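Local coordinates for conserved hypothetical exported protein (Bacteroides fragilis, PDB 4JJA), which is of unproven function but probably acts as an exo-acting peptidoglycan beta-N-acetylmuramidase, removing N-acetylmuramic acid from cell-wall fragments, at residues Asp151-Asp156 against Ile168-Gly173; Leu221-Ala226 against Pro250-Gly255. All blocks are in the same frame, centred on the assembly; numbering follows the deposited sequence.

Contact 1 of 2, residues Asp151-Asp156 against Ile168-Gly173; sequences DGPILD and IPIVHG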
loop_
_atom_site.group_PDB
_atom_site.type_symbol
_atom_site.label_atom_id
_atom_site.label_comp_id
_atom_site.label_asym_id
_atom_site.label_seq_id
_atom_site.Cartn_x
_atom_site.Cartn_y
_atom_site.Cartn_z
ATOM N N ASP A 151 7.244 -5.488 9.995
ATOM C CA ASP A 151 6.642 -5.357 11.321
ATOM C C ASP A 151 5.201 -5.813 11.308
ATOM O O ASP A 151 4.495 -5.772 10.307
ATOM C CB ASP A 151 6.726 -3.882 11.781
ATOM C CG ASP A 151 6.899 -3.702 13.266
ATOM O OD1 ASP A 151 6.957 -4.686 13.999
ATOM O OD2 ASP A 151 6.978 -2.496 13.654
ATOM N N GLY A 152 4.764 -6.188 12.503
ATOM C CA GLY A 152 3.391 -6.568 12.748
ATOM C C GLY A 152 3.160 -8.075 12.610
ATOM O O GLY A 152 3.986 -8.797 12.074
ATOM N N PRO A 153 2.024 -8.553 13.143
ATOM C CA PRO A 153 1.681 -9.945 13.001
ATOM C C PRO A 153 1.526 -10.359 11.544
ATOM O O PRO A 153 1.035 -9.564 10.732
ATOM C CB PRO A 153 0.320 -10.056 13.716
ATOM C CG PRO A 153 0.078 -8.828 14.379
ATOM C CD PRO A 153 0.953 -7.779 13.767
ATOM N N ILE A 154 1.860 -11.600 11.232
ATOM C CA ILE A 154 1.460 -12.188 9.957
ATOM C C ILE A 154 -0.053 -12.356 9.979
ATOM O O ILE A 154 -0.617 -12.815 10.963
ATOM C CB ILE A 154 2.202 -13.523 9.694
ATOM C CG1 ILE A 154 3.746 -13.291 9.528
ATOM C CG2 ILE A 154 1.636 -14.245 8.479
ATOM C CD1 ILE A 154 4.621 -14.552 9.536
ATOM N N LEU A 155 -0.699 -12.040 8.867
ATOM C CA LEU A 155 -2.135 -12.153 8.775
ATOM C C LEU A 155 -2.577 -13.601 8.921
ATOM O O LEU A 155 -2.157 -14.445 8.149
ATOM C CB LEU A 155 -2.612 -11.618 7.443
ATOM C CG LEU A 155 -4.094 -11.649 7.161
ATOM C CD1 LEU A 155 -4.914 -10.907 8.187
ATOM C CD2 LEU A 155 -4.340 -11.105 5.773
ATOM N N ASP A 156 -3.433 -13.857 9.911
ATOM C CA ASP A 156 -4.122 -15.133 10.062
ATOM C C ASP A 156 -5.142 -15.218 8.952
ATOM O O ASP A 156 -5.940 -14.319 8.753
ATOM C CB ASP A 156 -4.765 -15.242 11.446
ATOM C CG ASP A 156 -5.315 -16.627 11.762
ATOM O OD1 ASP A 156 -5.902 -17.250 10.883
ATOM O OD2 ASP A 156 -5.170 -17.009 12.950
ATOM N N ILE A 168 1.149 -12.162 5.139
ATOM C CA ILE A 168 2.303 -11.280 5.249
ATOM C C ILE A 168 2.100 -10.402 6.478
ATOM O O ILE A 168 0.989 -10.273 6.993
ATOM C CB ILE A 168 2.547 -10.466 3.953
ATOM C CG1 ILE A 168 1.367 -9.483 3.679
ATOM C CG2 ILE A 168 2.797 -11.371 2.780
ATOM C CD1 ILE A 168 1.533 -8.659 2.403
ATOM N N PRO A 169 3.159 -9.764 6.987
ATOM C CA PRO A 169 3.042 -8.844 8.108
ATOM C C PRO A 169 2.340 -7.544 7.690
ATOM O O PRO A 169 2.037 -7.343 6.511
ATOM C CB PRO A 169 4.512 -8.586 8.537
ATOM C CG PRO A 169 5.309 -9.729 7.922
ATOM C CD PRO A 169 4.564 -9.937 6.595
ATOM N N ILE A 170 2.058 -6.683 8.655
ATOM C CA ILE A 170 1.444 -5.415 8.359
ATOM C C ILE A 170 2.350 -4.596 7.448
ATOM O O ILE A 170 1.910 -4.029 6.418
ATOM C CB ILE A 170 1.077 -4.641 9.662
ATOM C CG1 ILE A 170 -0.028 -5.400 10.430
ATOM C CG2 ILE A 170 0.650 -3.218 9.383
ATOM C CD1 ILE A 170 -0.378 -4.784 11.786
ATOM N N VAL A 171 3.617 -4.456 7.857
ATOM C CA VAL A 171 4.654 -3.764 7.078
ATOM C C VAL A 171 5.478 -4.938 6.535
ATOM O O VAL A 171 6.216 -5.591 7.283
ATOM C CB VAL A 171 5.461 -2.810 7.973
ATOM C CG1 VAL A 171 6.674 -2.263 7.150
ATOM C CG2 VAL A 171 4.608 -1.686 8.555
ATOM N N HIS A 172 5.343 -5.214 5.237
ATOM C CA HIS A 172 5.969 -6.391 4.642
ATOM C C HIS A 172 7.399 -6.130 4.149
ATOM O O HIS A 172 8.164 -7.081 3.942
ATOM C CB HIS A 172 5.077 -6.984 3.543
ATOM C CG HIS A 172 4.669 -5.988 2.511
ATOM N ND1 HIS A 172 5.557 -5.479 1.583
ATOM C CD2 HIS A 172 3.455 -5.449 2.235
ATOM C CE1 HIS A 172 4.886 -4.671 0.773
ATOM N NE2 HIS A 172 3.617 -4.601 1.186
ATOM N N GLY A 173 7.739 -4.852 3.943
ATOM C CA GLY A 173 9.042 -4.464 3.563
ATOM C C GLY A 173 9.483 -4.712 2.141
ATOM O O GLY A 173 10.656 -4.597 1.850
#
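A classic beta bulge joins Asp151 to Ile170 and Val171, an isolated antiparallel bridge between two runs of loop. Asp151 N donates to Val171 O over 2.9 Å, and Val171 N returns a bond to Asp151 O, also 2.9 Å. Val171, beta-branched and suited to extended backbone, sets its CB 4.2 Å from Asp151 CB. Gly152 suits its place because a CB would collide with that of Ile170; its carbonyl O, 3.6 Å from Pro169 CB, is buried without a polar partner. Ile170 holds CG1 anti to its carbonyl carbon (chi1 -66°) and runs straight on to CD1, which comes alongside the Pro153 ring, 3.8 Å from Pro153 CD. Two CA-H...O contacts follow, from Pro169 CA to Pro153 O (3.4 Å) and from Ile154 CA to Ile168 O. The same Ile168 O accepts from Leu155 N at 3.1 Å, while Arg115 NH1 binds both Ile168 O and Pro153 O. The carboxylate of Asp151 bonds Trp351 NE1 and forms a salt bridge with Lys348. Both segments belong to the connection from strand 136-140 to helix 176-185; helix 352-362 packs against it, Phe358 touching Ile168 and Pro169.

Contact 2 of 2, residues Leu221-Ala226 against Pro250-Gly255; sequences LPNMKA and PFQVYG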
loop_
_atom_site.group_PDB
_atom_site.type_symbol
_atom_site.label_atom_id
_atom_site.label_comp_id
_atom_site.label_asym_id
_atom_site.label_seq_id
_atom_site.Cartn_x
_atom_site.Cartn_y
_atom_site.Cartn_z
ATOM N N LEU A 221 -2.693 10.712 1.834
ATOM C CA LEU A 221 -1.276 10.456 2.141
ATOM C C LEU A 221 -0.452 11.520 1.442
ATOM O O LEU A 221 0.264 11.262 0.461
ATOM C CB LEU A 221 -0.864 9.029 1.715
ATOM C CG LEU A 221 -1.516 7.906 2.510
ATOM C CD1 LEU A 221 -1.151 6.556 1.891
ATOM C CD2 LEU A 221 -1.080 7.968 3.979
ATOM N N PRO A 222 -0.566 12.772 1.925
ATOM C CA PRO A 222 -0.083 13.873 1.109
ATOM C C PRO A 222 1.395 14.074 1.215
ATOM O O PRO A 222 1.930 14.814 0.363
ATOM C CB PRO A 222 -0.809 15.079 1.691
ATOM C CG PRO A 222 -1.024 14.696 3.109
ATOM C CD PRO A 222 -1.402 13.246 3.041
ATOM N N ASN A 223 2.031 13.558 2.256
ATOM C CA ASN A 223 3.432 13.799 2.539
ATOM C C ASN A 223 4.106 12.544 3.133
ATOM O O ASN A 223 3.445 11.532 3.404
ATOM C CB ASN A 223 3.631 15.051 3.416
ATOM C CG ASN A 223 3.006 14.909 4.789
ATOM O OD1 ASN A 223 2.697 13.820 5.206
ATOM N ND2 ASN A 223 2.804 15.997 5.466
HETATM N N MSE A 224 5.420 12.627 3.331
HETATM C CA MSE A 224 6.130 11.500 3.831
HETATM C C MSE A 224 5.844 11.229 5.312
HETATM O O MSE A 224 5.877 10.073 5.739
HETATM C CB MSE A 224 7.623 11.583 3.559
HETATM C CG MSE A 224 7.955 11.539 2.054
HETATM SE SE MSE A 224 7.243 9.985 1.182
HETATM C CE MSE A 224 8.210 8.643 2.163
ATOM N N LYS A 225 5.520 12.243 6.075
ATOM C CA LYS A 225 5.172 12.068 7.452
ATOM C C LYS A 225 3.952 11.138 7.576
ATOM O O LYS A 225 3.933 10.200 8.384
ATOM C CB LYS A 225 4.877 13.409 8.139
ATOM C CG LYS A 225 5.024 13.394 9.624
ATOM C CD LYS A 225 6.511 13.432 10.040
ATOM C CE LYS A 225 7.176 14.780 9.844
ATOM N NZ LYS A 225 8.622 14.555 10.032
ATOM N N ALA A 226 2.946 11.405 6.750
ATOM C CA ALA A 226 1.727 10.595 6.747
ATOM C C ALA A 226 2.094 9.163 6.359
ATOM O O ALA A 226 1.599 8.214 6.930
ATOM C CB ALA A 226 0.732 11.181 5.749
ATOM N N PRO A 250 -3.903 14.791 7.578
ATOM C CA PRO A 250 -4.374 13.397 7.593
ATOM C C PRO A 250 -3.251 12.430 7.877
ATOM O O PRO A 250 -2.143 12.563 7.397
ATOM C CB PRO A 250 -4.948 13.196 6.200
ATOM C CG PRO A 250 -4.190 14.146 5.359
ATOM C CD PRO A 250 -3.963 15.382 6.237
ATOM N N PHE A 251 -3.573 11.435 8.700
ATOM C CA PHE A 251 -2.633 10.411 9.151
ATOM C C PHE A 251 -1.514 10.943 10.015
ATOM O O PHE A 251 -0.590 10.201 10.338
ATOM C CB PHE A 251 -2.103 9.505 8.032
ATOM C CG PHE A 251 -3.160 8.596 7.468
ATOM C CD1 PHE A 251 -3.489 7.420 8.096
ATOM C CD2 PHE A 251 -3.857 8.948 6.353
ATOM C CE1 PHE A 251 -4.480 6.622 7.593
ATOM C CE2 PHE A 251 -4.827 8.137 5.863
ATOM C CZ PHE A 251 -5.168 6.998 6.481
ATOM N N GLN A 252 -1.646 12.181 10.505
ATOM C CA GLN A 252 -0.601 12.811 11.300
ATOM C C GLN A 252 -1.101 13.332 12.634
ATOM O O GLN A 252 -0.388 14.010 13.354
ATOM C CB GLN A 252 0.055 13.942 10.511
ATOM C CG GLN A 252 0.749 13.494 9.226
ATOM C CD GLN A 252 0.847 14.607 8.227
ATOM O OE1 GLN A 252 1.795 15.396 8.303
ATOM N NE2 GLN A 252 -0.142 14.743 7.351
ATOM N N VAL A 253 -2.373 13.034 12.936
ATOM C CA VAL A 253 -3.062 13.401 14.174
ATOM C C VAL A 253 -3.993 12.266 14.570
ATOM O O VAL A 253 -4.324 11.414 13.719
ATOM C CB VAL A 253 -3.854 14.730 14.012
ATOM C CG1 VAL A 253 -3.004 15.897 13.509
ATOM C CG2 VAL A 253 -5.066 14.492 13.096
ATOM N N TYR A 254 -4.445 12.279 15.818
ATOM C CA TYR A 254 -5.585 11.438 16.174
ATOM C C TYR A 254 -6.411 12.133 17.226
ATOM O O TYR A 254 -5.894 12.878 18.043
ATOM C CB TYR A 254 -5.184 10.023 16.602
ATOM C CG TYR A 254 -4.405 9.913 17.871
ATOM C CD1 TYR A 254 -3.008 10.039 17.862
ATOM C CD2 TYR A 254 -5.023 9.664 19.085
ATOM C CE1 TYR A 254 -2.274 9.855 19.030
ATOM C CE2 TYR A 254 -4.295 9.515 20.238
ATOM C CZ TYR A 254 -2.929 9.602 20.224
ATOM O OH TYR A 254 -2.186 9.450 21.379
ATOM N N GLY A 255 -7.721 11.933 17.197
ATOM C CA GLY A 255 -8.556 12.564 18.196
ATOM C C GLY A 255 -10.012 12.181 18.030
ATOM O O GLY A 255 -10.396 11.532 17.078
#
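Asn223 turns its CG between its own backbone N and carbonyl carbon (chi1 64°), while Gln252 keeps CG beside its backbone N and runs extended beyond it (chi2 155°); these torsions bring the Asn223 amide and the far end of Gln252 to face each other across the contact. Their amides meet with planes 75° apart. Asn223 ND2 donates to Gln252 OE1 at 3.1 Å in a fairly straight bond that lies in the asparagine's amide plane but reaches the glutamine oxygen from above its carbonyl plane, off the lone pairs. Gln252 NE2 is held in turn by Pro250 O at 3.0 Å, a bond in the glutamine's own amide plane that helps fix the rotation of its amide.

Asn223 is the N-cap of helix 224-233: its OD1 accepts from Ala226 N at 2.9 Å, closing off an N-H of the first turn. Asparagine suits this place because one amide can cap the helix through its oxygen and reach the loop before strand 253-256 through its nitrogen. Ala226 is small enough for Gln252 to lie close over the first turn, with Gln252 CG 3.9 Å from Ala226 N. The alanine methyl also rests on Pro250 O. Ala226 CB lies 4.0 Å from Phe251 CB. Lys225 lays its CB near Gln252 OE1, then bends its chain away to bond Leu292 O and pair with Asp294.

Apolar groups close the other end. Leu221 sends CD2 obliquely against the Phe251 ring, 3.8 Å from CD2 of that ring, and Tyr230 meets the same ring edge-to-face. Pro222 CD packs 3.7 Å from Pro250 CG, the two compact rings crossing at an angle where Pro222 is exposed to solvent.

How the contacts relate
Contacts 1 and 2 follow one another along the chain, the first closing before the second opens. Their centres are 21 Å apart and their nearest atoms about 10 Å, so neither touches the other. Contact 1 lies in the connection that leaves strand 136-140 of the parallel sheet, its centre about 12 Å from the centre of the chain. Contact 2, centred about 15 Å from the same point, ties the start of helix 224-233 to the turn leading into strand 253-256 of the small antiparallel sheet. A glycerol, probably from the crystallisation liquor, lies about 4 Å from the side chain of Leu221 in contact 2; it may mark a pocket, but no active site can be assigned from it.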